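Local coordinates for prophage MuSo2, 43 kDa tail protein (Shewanella oneidensis, PDB 3CDD), which probably serves as a hub component of the tail baseplate in a Mu-like prophage, assembling from three copies of the chain, at residues 68-73 and 289-294; 171-174 and 178-181; 297-302 and 334-339; 304-309 and 315-320. All blocks are in the same frame, centred on the assembly; numbering follows the deposited sequence.

In the fold
Three of the four contacts belong to a continuous run of packing around the GpP fourth-domain region. Contact 3 is the middle of it: its centre lies about 11 Å from those of contact 1 and contact 4, whereas the centres of contacts 1 and 4 are about 21 Å apart and the two do not touch. Contacts 1 and 3 share the loop between strands 281-288 and 304-309, and the Trp290 carbonyl probably accepts a hydrogen bond from the Trp299 amide. Contacts 3 and 4 meet where strands 331-339 and 317-328 pair. Contact 2, in the gp44-like second-domain region, packs against Ile301 and Asn302 of contact 3 and, through Thr174, against Arg71 and Val72 of contact 1.

Contact 1: residues 68-73 and 289-294; sequences GGERVI and GWRIPQ
Glu70 and Arg291 carry the polar part of this contact, an asymmetric salt bridge in which one carboxylate oxygen takes both bonds. The guanidinium arrives end-on with its two terminal nitrogens: Arg291 NH1 is 2.6 Å from Glu70 OE1, and Arg291 NH2 is 2.8 Å from the same OE1. The oxygen sits at the guanidinium edge, close to its plane, yet the two flat groups are turned 33° against each other. NH1 approaches nearly in line with the C-O bond and NH2 from the anti side, somewhat out of the carboxylate plane, and both bonds are noticeably bent, with the N-H...O angle 143° at NH1. Long, stretched chains bring the groups together; Glu70 has CG anti to its backbone N (chi1 -176°) and runs straight on from there. Arg291 has further partners: NE forms a salt bridge with Glu5, and NH1 also bonds to the carbonyl of Gly296.

The apolar part is slighter. Val72 CG2 comes up to the edge of the Trp290 ring, near its plane, at 4.1 Å from CZ3. Val72 belongs to a classic beta bulge, facing Val65 together with Ile73, while Trp290 NE1 is tied to the Ser326 carbonyl.

A strand of the N-terminal GpP-like region is thereby joined to a loop of the fourth-domain region. With Glu5 and Glu70 both on the guanidinium, the arginine charge is probably well neutralised, and the bridge lies at the partly exposed side of the contact, beside the buried Val72-Trp290 pair.

Contact 2: residues 171-174 and 178-181; sequences TSDT and LVIT
Thr171 and Val179 form the tight end of this contact, facing each other as an antiparallel hydrogen-bonded pair. The two backbone bonds between them are matched in length and nearly straight: Thr171 N to Val179 O is 2.8 Å, and Val179 N to Thr171 O is also 2.8 Å. Their side chains lie alongside one another and point the same way, Thr171 CG2 standing 3.9 Å from Val179 CB. The threonine torsion (chi1 -178°) sends OG1 anti to the backbone N and turns the methyl into the gap between N and carbonyl carbon, where CG2 also meets the methyl of Thr181, at 4.0 Å from its CG2. On the opposite face Leu178 curls back, bringing CD1 to 3.5 Å from the carbonyl oxygen of Thr171.

The unit is a beta hairpin. Strand 178-181 is the middle one of a small mixed sheet, with strand 134-136 running parallel on its far side and strand 169-172 at an edge within the chain.

Ser172 and Leu178 follow in regular register as a non-hydrogen-bonded pair. The looser side begins here: Ser172 and Asp173 are partly exposed and share little surface with the other strand. Ser172 OG separately bonds to Asp97. Val179 CG2 reaches past the pair to lie against the backbone, 3.7 Å from Asp173 N, with Asp173 CB also close. The Asp173 carboxylate is engaged within the turn, OD2 bonding to Asn177 ND2.

Contact 3: residues 297-302 and 334-339; sequences KLWNIN and AVISVV
Trp299 and Ala334 mark the closest approach of the two backbones, with CA atoms 8.0 Å apart, and no hydrogen bond links the loop at 297-302 to the strand at 334-339. Side chains alone span the gap. The indole of Trp299 is reached by Ile336, whose CD1 methyl sits over one face: it lies 3.7 Å from the centroid of the six-membered ring and 8° off the ring normal, an almost central CH-pi contact. From there the methyl touches the whole six-membered ring fairly evenly, with CE2 of Trp299 3.8 Å from CD1 of Ile336.

Strand 331-339 lies between 281-288 and 317-328, antiparallel to both, and the loop carrying Trp299 lies over it. Val287 and Ile323, one from each neighbouring strand, also touch the indole, which is thus buried against three adjacent strands.

Ala334 adds a smaller contact with CD1 of the five-membered ring, approached obliquely, its CB 3.9 Å from Trp299 CD1. Two residues apart on one strand, Ala334 and Ile336 address the two rings of the indole in turn. The isoleucine's second torsion, 135°, stops well short of fully extended and directs CD1 at the ring.

Contact 4: residues 304-309 and 315-320; sequences LVPVID and DEEMLI
Leu304 opens the pairing against Leu319, CD2 to CD1 at 3.7 Å, and its CA makes a C-H...O contact with the carbonyl of Met318 (a selenomethionine). Val305 comes next as a hydrogen-bonded pair: its N lies 2.8 Å from Met318 O, and its O accepts from Met318 N at 2.8 Å, this donor standing 43° out of the carbonyl plane. The valine CG1, set between backbone N and carbonyl carbon (chi1 70°), reaches Ile320 CG1 at 4.0 Å. Pro306 lies alongside the aliphatic stem of Glu317, whose carboxylate pairs with Lys187. At Val307 the bonding weakens, with Val307 N 2.9 Å from Glu316 O but Glu316 N 3.3 Å from Val307 O. A water bonded to that carbonyl also donates to Asp315 OD1, at 2.6 Å, and so bridges the strands near the turn that joins them. Ile308 faces Asp315 on the exposed side. Asp309, last in line, turns away from the partner strand, and OD2 bonds to Tyr285 and to Tyr84 of the second subunit. This antiparallel pairing thus runs from apolar packing at Leu304 and short paired bonds at Val305 to a water-bridged, acidic end at Asp315, while its final carboxylate joins the subunit interface.

Contact 1: residues 68-73 and 289-294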
# COMPACT_ATOMS: atom_id res chain seq x y z
N GLY A 68 -27.82 -11.19 -23.16
CA GLY A 68 -28.70 -11.87 -24.13
C GLY A 68 -29.29 -13.17 -23.60
O GLY A 68 -29.55 -14.10 -24.36
N GLY A 69 -29.50 -13.23 -22.29
CA GLY A 69 -29.99 -14.44 -21.65
C GLY A 69 -28.90 -15.47 -21.34
O GLY A 69 -29.19 -16.50 -20.74
N GLU A 70 -27.67 -15.20 -21.76
CA GLU A 70 -26.55 -16.12 -21.50
C GLU A 70 -25.81 -15.71 -20.23
O GLU A 70 -25.49 -14.54 -20.05
CB GLU A 70 -25.57 -16.16 -22.67
CG GLU A 70 -24.44 -17.17 -22.49
CD GLU A 70 -23.51 -17.24 -23.70
OE1 GLU A 70 -23.75 -16.54 -24.71
OE2 GLU A 70 -22.52 -18.02 -23.63
N ARG A 71 -25.53 -16.69 -19.38
CA ARG A 71 -24.89 -16.47 -18.09
C ARG A 71 -23.44 -16.02 -18.24
O ARG A 71 -22.66 -16.63 -18.96
CB ARG A 71 -25.00 -17.73 -17.22
CG ARG A 71 -24.59 -17.53 -15.76
CD ARG A 71 -25.49 -16.50 -15.01
NE ARG A 71 -26.91 -16.85 -15.07
CZ ARG A 71 -27.49 -17.85 -14.39
NH1 ARG A 71 -26.78 -18.60 -13.56
NH2 ARG A 71 -28.80 -18.09 -14.53
N VAL A 72 -23.09 -14.96 -17.53
CA VAL A 72 -21.72 -14.45 -17.51
C VAL A 72 -21.09 -14.77 -16.15
O VAL A 72 -19.93 -15.19 -16.08
CB VAL A 72 -21.68 -12.93 -17.82
CG1 VAL A 72 -20.23 -12.39 -17.78
CG2 VAL A 72 -22.29 -12.64 -19.19
N ILE A 73 -21.85 -14.57 -15.08
CA ILE A 73 -21.35 -14.74 -13.71
C ILE A 73 -22.51 -15.03 -12.76
O ILE A 73 -23.60 -14.44 -12.86
CB ILE A 73 -20.47 -13.53 -13.20
CG1 ILE A 73 -19.71 -13.88 -11.91
CG2 ILE A 73 -21.29 -12.19 -13.05
CD1 ILE A 73 -18.68 -12.84 -11.51
N GLY A 289 -16.80 -5.69 -28.11
CA GLY A 289 -17.80 -6.74 -27.88
C GLY A 289 -17.33 -7.78 -26.87
O GLY A 289 -16.16 -8.02 -26.72
N TRP A 290 -18.26 -8.38 -26.16
CA TRP A 290 -17.98 -9.47 -25.23
C TRP A 290 -18.00 -10.82 -25.96
O TRP A 290 -17.54 -11.85 -25.42
CB TRP A 290 -19.09 -9.48 -24.19
CG TRP A 290 -19.06 -8.34 -23.24
CD1 TRP A 290 -18.33 -7.16 -23.34
CD2 TRP A 290 -19.77 -8.27 -22.00
NE1 TRP A 290 -18.57 -6.36 -22.22
CE2 TRP A 290 -19.45 -7.02 -21.39
CE3 TRP A 290 -20.62 -9.15 -21.32
CZ2 TRP A 290 -19.98 -6.64 -20.16
CZ3 TRP A 290 -21.15 -8.77 -20.11
CH2 TRP A 290 -20.82 -7.53 -19.53
N ARG A 291 -18.55 -10.80 -27.17
CA ARG A 291 -18.68 -11.99 -28.02
C ARG A 291 -17.69 -12.00 -29.16
O ARG A 291 -17.39 -10.96 -29.78
CB ARG A 291 -20.07 -12.06 -28.60
CG ARG A 291 -21.12 -12.34 -27.58
CD ARG A 291 -22.39 -12.85 -28.22
NE ARG A 291 -23.43 -12.96 -27.20
CZ ARG A 291 -23.69 -14.06 -26.51
NH1 ARG A 291 -22.99 -15.17 -26.73
NH2 ARG A 291 -24.65 -14.04 -25.59
N ILE A 292 -17.16 -13.19 -29.45
CA ILE A 292 -16.31 -13.42 -30.60
C ILE A 292 -17.22 -13.39 -31.81
O ILE A 292 -18.08 -14.24 -31.92
CB ILE A 292 -15.60 -14.78 -30.42
CG1 ILE A 292 -14.74 -14.75 -29.12
CG2 ILE A 292 -14.73 -15.08 -31.60
CD1 ILE A 292 -14.42 -16.13 -28.52
N PRO A 293 -17.02 -12.42 -32.74
CA PRO A 293 -17.92 -12.31 -33.91
C PRO A 293 -17.96 -13.55 -34.82
O PRO A 293 -19.02 -13.84 -35.43
CB PRO A 293 -17.39 -11.10 -34.69
CG PRO A 293 -16.38 -10.41 -33.75
CD PRO A 293 -15.94 -11.42 -32.73
N GLN A 294 -16.84 -14.26 -34.93
CA GLN A 294 -16.79 -15.46 -35.79
C GLN A 294 -17.71 -16.56 -35.26
O GLN A 294 -18.55 -17.10 -35.98
CB GLN A 294 -15.36 -16.00 -35.93
CG GLN A 294 -14.44 -15.14 -36.77
CD GLN A 294 -13.82 -14.01 -35.96
OE1 GLN A 294 -14.11 -13.86 -34.77
NE2 GLN A 294 -12.98 -13.21 -36.60

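Contact 2: residues 171-174 and 178-181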
# COMPACT_ATOMS: atom_id res chain seq x y z
N THR A 171 -10.47 -23.47 -10.91
CA THR A 171 -11.12 -22.23 -11.39
C THR A 171 -12.64 -22.33 -11.15
O THR A 171 -13.09 -23.10 -10.31
CB THR A 171 -10.67 -21.88 -12.86
OG1 THR A 171 -11.27 -20.64 -13.29
CG2 THR A 171 -11.02 -22.97 -13.82
N SER A 172 -13.43 -21.53 -11.85
CA SER A 172 -14.87 -21.65 -11.73
C SER A 172 -15.48 -21.48 -13.12
O SER A 172 -14.79 -21.05 -14.06
CB SER A 172 -15.42 -20.62 -10.72
OG SER A 172 -15.17 -19.28 -11.12
N ASP A 173 -16.75 -21.82 -13.28
CA ASP A 173 -17.40 -21.62 -14.58
C ASP A 173 -18.40 -20.49 -14.46
O ASP A 173 -18.52 -19.90 -13.39
CB ASP A 173 -18.01 -22.94 -15.08
CG ASP A 173 -19.10 -23.48 -14.16
OD1 ASP A 173 -19.67 -22.71 -13.35
OD2 ASP A 173 -19.40 -24.69 -14.26
N THR A 174 -19.14 -20.18 -15.53
CA THR A 174 -20.08 -19.06 -15.49
C THR A 174 -21.23 -19.29 -14.49
O THR A 174 -21.91 -18.35 -14.11
CB THR A 174 -20.67 -18.71 -16.87
OG1 THR A 174 -21.49 -19.79 -17.34
CG2 THR A 174 -19.57 -18.38 -17.87
N LEU A 178 -17.27 -24.91 -8.91
CA LEU A 178 -15.82 -25.16 -8.87
C LEU A 178 -15.35 -26.06 -10.02
O LEU A 178 -15.90 -27.15 -10.23
CB LEU A 178 -15.42 -25.78 -7.53
CG LEU A 178 -13.91 -25.99 -7.32
CD1 LEU A 178 -13.20 -24.65 -7.17
CD2 LEU A 178 -13.65 -26.88 -6.13
N VAL A 179 -14.34 -25.60 -10.76
CA VAL A 179 -13.77 -26.36 -11.88
C VAL A 179 -12.34 -26.83 -11.60
O VAL A 179 -11.45 -26.03 -11.27
CB VAL A 179 -13.80 -25.58 -13.23
CG1 VAL A 179 -13.18 -26.43 -14.36
CG2 VAL A 179 -15.20 -25.17 -13.60
N ILE A 180 -12.14 -28.14 -11.74
CA ILE A 180 -10.82 -28.74 -11.68
C ILE A 180 -10.33 -29.10 -13.09
O ILE A 180 -10.90 -29.97 -13.78
CB ILE A 180 -10.77 -29.97 -10.77
CG1 ILE A 180 -11.32 -29.62 -9.37
CG2 ILE A 180 -9.34 -30.53 -10.71
CD1 ILE A 180 -11.55 -30.84 -8.46
N THR A 181 -9.27 -28.42 -13.50
CA THR A 181 -8.80 -28.57 -14.87
C THR A 181 -7.28 -28.43 -15.01
O THR A 181 -6.54 -28.42 -14.02
CB THR A 181 -9.58 -27.60 -15.79
OG1 THR A 181 -9.30 -27.90 -17.16
CG2 THR A 181 -9.26 -26.12 -15.48

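Contact 3: residues 297-302 and 334-339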
# COMPACT_ATOMS: atom_id res chain seq x y z
N LYS A 297 -19.62 -16.78 -29.60
CA LYS A 297 -19.48 -17.25 -28.24
C LYS A 297 -18.78 -16.18 -27.42
O LYS A 297 -17.95 -15.43 -27.94
CB LYS A 297 -18.73 -18.58 -28.18
CG LYS A 297 -19.39 -19.73 -28.98
CD LYS A 297 -20.45 -20.47 -28.17
CE LYS A 297 -21.07 -21.63 -28.95
NZ LYS A 297 -22.41 -21.32 -29.51
N LEU A 298 -19.15 -16.09 -26.15
CA LEU A 298 -18.44 -15.24 -25.20
C LEU A 298 -16.96 -15.61 -25.18
O LEU A 298 -16.63 -16.79 -25.24
CB LEU A 298 -19.04 -15.42 -23.80
CG LEU A 298 -20.45 -14.86 -23.56
CD1 LEU A 298 -20.96 -15.14 -22.13
CD2 LEU A 298 -20.57 -13.35 -23.93
N TRP A 299 -16.08 -14.61 -25.10
CA TRP A 299 -14.67 -14.86 -24.81
C TRP A 299 -14.58 -15.66 -23.53
O TRP A 299 -15.29 -15.37 -22.58
CB TRP A 299 -13.90 -13.55 -24.60
CG TRP A 299 -13.71 -12.78 -25.86
CD1 TRP A 299 -14.44 -11.69 -26.29
CD2 TRP A 299 -12.72 -13.03 -26.86
NE1 TRP A 299 -13.93 -11.24 -27.47
CE2 TRP A 299 -12.88 -12.04 -27.85
CE3 TRP A 299 -11.68 -13.97 -27.00
CZ2 TRP A 299 -12.07 -12.00 -29.00
CZ3 TRP A 299 -10.89 -13.93 -28.13
CH2 TRP A 299 -11.07 -12.94 -29.11
N ASN A 300 -13.67 -16.64 -23.49
CA ASN A 300 -13.66 -17.63 -22.40
C ASN A 300 -12.25 -17.85 -21.90
O ASN A 300 -11.34 -17.91 -22.69
CB ASN A 300 -14.26 -18.95 -22.92
CG ASN A 300 -14.59 -19.94 -21.81
OD1 ASN A 300 -14.54 -19.62 -20.60
ND2 ASN A 300 -14.95 -21.14 -22.21
N ILE A 301 -12.08 -17.94 -20.57
CA ILE A 301 -10.77 -18.21 -19.99
C ILE A 301 -10.36 -19.63 -20.32
O ILE A 301 -11.20 -20.47 -20.63
CB ILE A 301 -10.70 -18.01 -18.43
CG1 ILE A 301 -11.79 -18.83 -17.71
CG2 ILE A 301 -10.73 -16.51 -18.05
CD1 ILE A 301 -11.76 -18.68 -16.16
N ASN A 302 -9.06 -19.90 -20.23
CA ASN A 302 -8.52 -21.25 -20.49
C ASN A 302 -8.90 -21.74 -21.87
O ASN A 302 -9.34 -22.89 -22.04
CB ASN A 302 -8.94 -22.23 -19.40
CG ASN A 302 -8.02 -23.42 -19.30
OD1 ASN A 302 -6.87 -23.36 -19.76
ND2 ASN A 302 -8.50 -24.52 -18.70
N ALA A 334 -13.93 -6.03 -24.25
CA ALA A 334 -13.38 -7.13 -23.47
C ALA A 334 -11.88 -6.97 -23.46
O ALA A 334 -11.24 -6.73 -24.50
CB ALA A 334 -13.79 -8.52 -24.04
N VAL A 335 -11.30 -7.07 -22.28
CA VAL A 335 -9.87 -7.04 -22.20
C VAL A 335 -9.37 -8.45 -21.91
O VAL A 335 -9.65 -9.01 -20.87
CB VAL A 335 -9.38 -6.07 -21.12
CG1 VAL A 335 -7.88 -6.03 -21.13
CG2 VAL A 335 -9.97 -4.66 -21.36
N ILE A 336 -8.60 -8.99 -22.85
CA ILE A 336 -8.14 -10.38 -22.79
C ILE A 336 -6.66 -10.36 -22.39
O ILE A 336 -5.84 -9.81 -23.11
CB ILE A 336 -8.36 -11.04 -24.15
CG1 ILE A 336 -9.84 -10.97 -24.54
CG2 ILE A 336 -7.87 -12.49 -24.19
CD1 ILE A 336 -9.95 -10.54 -25.97
N SER A 337 -6.38 -10.90 -21.20
CA SER A 337 -5.03 -11.10 -20.69
C SER A 337 -4.51 -12.48 -21.12
O SER A 337 -5.12 -13.50 -20.77
CB SER A 337 -5.08 -11.04 -19.17
OG SER A 337 -3.80 -11.14 -18.58
N VAL A 338 -3.42 -12.52 -21.88
CA VAL A 338 -2.93 -13.79 -22.44
C VAL A 338 -1.55 -14.14 -21.90
O VAL A 338 -0.74 -13.26 -21.63
CB VAL A 338 -2.85 -13.77 -23.97
CG1 VAL A 338 -4.25 -13.69 -24.59
CG2 VAL A 338 -1.93 -12.61 -24.46
N VAL A 339 -1.30 -15.44 -21.74
CA VAL A 339 -0.02 -15.92 -21.19
C VAL A 339 0.47 -17.06 -22.08
O VAL A 339 -0.34 -17.68 -22.79
CB VAL A 339 -0.17 -16.40 -19.72
CG1 VAL A 339 -0.58 -15.22 -18.78
CG2 VAL A 339 -1.21 -17.56 -19.61

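Contact 4: residues 304-309 and 315-320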
# COMPACT_ATOMS: atom_id res chain seq x y z
N LEU A 304 -7.21 -21.29 -26.05
CA LEU A 304 -6.01 -20.89 -26.77
C LEU A 304 -6.37 -19.97 -27.94
O LEU A 304 -7.35 -20.20 -28.67
CB LEU A 304 -5.26 -22.14 -27.28
CG LEU A 304 -4.57 -23.12 -26.31
CD1 LEU A 304 -4.02 -24.30 -27.08
CD2 LEU A 304 -3.44 -22.45 -25.53
N VAL A 305 -5.54 -18.94 -28.11
CA VAL A 305 -5.76 -17.91 -29.13
C VAL A 305 -4.42 -17.57 -29.83
O VAL A 305 -3.46 -17.17 -29.18
CB VAL A 305 -6.46 -16.68 -28.47
CG1 VAL A 305 -5.51 -15.93 -27.53
CG2 VAL A 305 -7.01 -15.75 -29.53
N PRO A 306 -4.32 -17.81 -31.16
CA PRO A 306 -3.08 -17.32 -31.80
C PRO A 306 -2.91 -15.80 -31.65
O PRO A 306 -3.88 -15.05 -31.68
CB PRO A 306 -3.26 -17.71 -33.28
CG PRO A 306 -4.23 -18.84 -33.28
CD PRO A 306 -5.19 -18.52 -32.12
N VAL A 307 -1.69 -15.35 -31.46
CA VAL A 307 -1.45 -13.92 -31.28
C VAL A 307 -0.39 -13.54 -32.32
O VAL A 307 0.67 -14.15 -32.36
CB VAL A 307 -1.09 -13.58 -29.80
CG1 VAL A 307 -0.65 -12.11 -29.60
CG2 VAL A 307 -2.27 -13.91 -28.86
N ILE A 308 -0.75 -12.62 -33.23
CA ILE A 308 0.22 -12.03 -34.18
C ILE A 308 0.32 -10.54 -33.87
O ILE A 308 -0.62 -9.78 -34.15
CB ILE A 308 -0.19 -12.21 -35.67
CG1 ILE A 308 -0.75 -13.61 -35.94
CG2 ILE A 308 1.00 -11.87 -36.59
CD1 ILE A 308 -1.22 -13.85 -37.40
N ASP A 309 1.43 -10.13 -33.27
CA ASP A 309 1.59 -8.74 -32.84
C ASP A 309 3.05 -8.32 -32.99
O ASP A 309 3.89 -8.62 -32.14
CB ASP A 309 1.10 -8.57 -31.40
CG ASP A 309 0.98 -7.10 -30.98
OD1 ASP A 309 1.69 -6.23 -31.54
OD2 ASP A 309 0.16 -6.82 -30.08
N ASP A 315 4.29 -13.72 -31.59
CA ASP A 315 3.85 -14.60 -32.66
C ASP A 315 3.87 -16.03 -32.14
O ASP A 315 4.79 -16.80 -32.44
CB ASP A 315 4.75 -14.44 -33.89
CG ASP A 315 4.16 -15.08 -35.15
OD1 ASP A 315 3.06 -15.69 -35.09
OD2 ASP A 315 4.80 -14.97 -36.20
N GLU A 316 2.86 -16.36 -31.34
CA GLU A 316 2.69 -17.69 -30.74
C GLU A 316 1.22 -17.86 -30.33
O GLU A 316 0.45 -16.90 -30.28
CB GLU A 316 3.64 -17.90 -29.55
CG GLU A 316 3.46 -16.91 -28.41
CD GLU A 316 4.71 -16.72 -27.54
OE1 GLU A 316 5.84 -16.92 -28.03
OE2 GLU A 316 4.55 -16.35 -26.35
N GLU A 317 0.82 -19.10 -30.07
CA GLU A 317 -0.54 -19.36 -29.61
C GLU A 317 -0.49 -19.15 -28.12
O GLU A 317 0.40 -19.68 -27.45
CB GLU A 317 -0.96 -20.79 -29.95
CG GLU A 317 -2.46 -20.94 -30.16
CD GLU A 317 -2.85 -22.31 -30.64
OE1 GLU A 317 -2.02 -23.25 -30.56
OE2 GLU A 317 -4.01 -22.46 -31.10
N MSE A 318 -1.42 -18.35 -27.60
CA MSE A 318 -1.42 -17.98 -26.19
C MSE A 318 -2.64 -18.54 -25.47
O MSE A 318 -3.63 -18.91 -26.11
CB MSE A 318 -1.40 -16.45 -26.06
CG MSE A 318 -0.28 -15.78 -26.85
SE MSE A 318 1.38 -15.69 -25.89
CE MSE A 318 1.19 -13.86 -25.32
N LEU A 319 -2.56 -18.59 -24.15
CA LEU A 319 -3.68 -19.02 -23.33
C LEU A 319 -4.39 -17.81 -22.73
O LEU A 319 -3.74 -16.94 -22.15
CB LEU A 319 -3.22 -19.98 -22.23
CG LEU A 319 -4.39 -20.62 -21.46
CD1 LEU A 319 -4.99 -21.79 -22.25
CD2 LEU A 319 -4.00 -21.03 -20.04
N ILE A 320 -5.71 -17.75 -22.84
CA ILE A 320 -6.45 -16.68 -22.16
C ILE A 320 -6.52 -16.99 -20.66
O ILE A 320 -7.19 -17.93 -20.25
CB ILE A 320 -7.88 -16.46 -22.71
CG1 ILE A 320 -7.82 -16.11 -24.21
CG2 ILE A 320 -8.60 -15.37 -21.88
CD1 ILE A 320 -9.18 -15.84 -24.84
O HOH W 1 0.80 -16.51 -34.05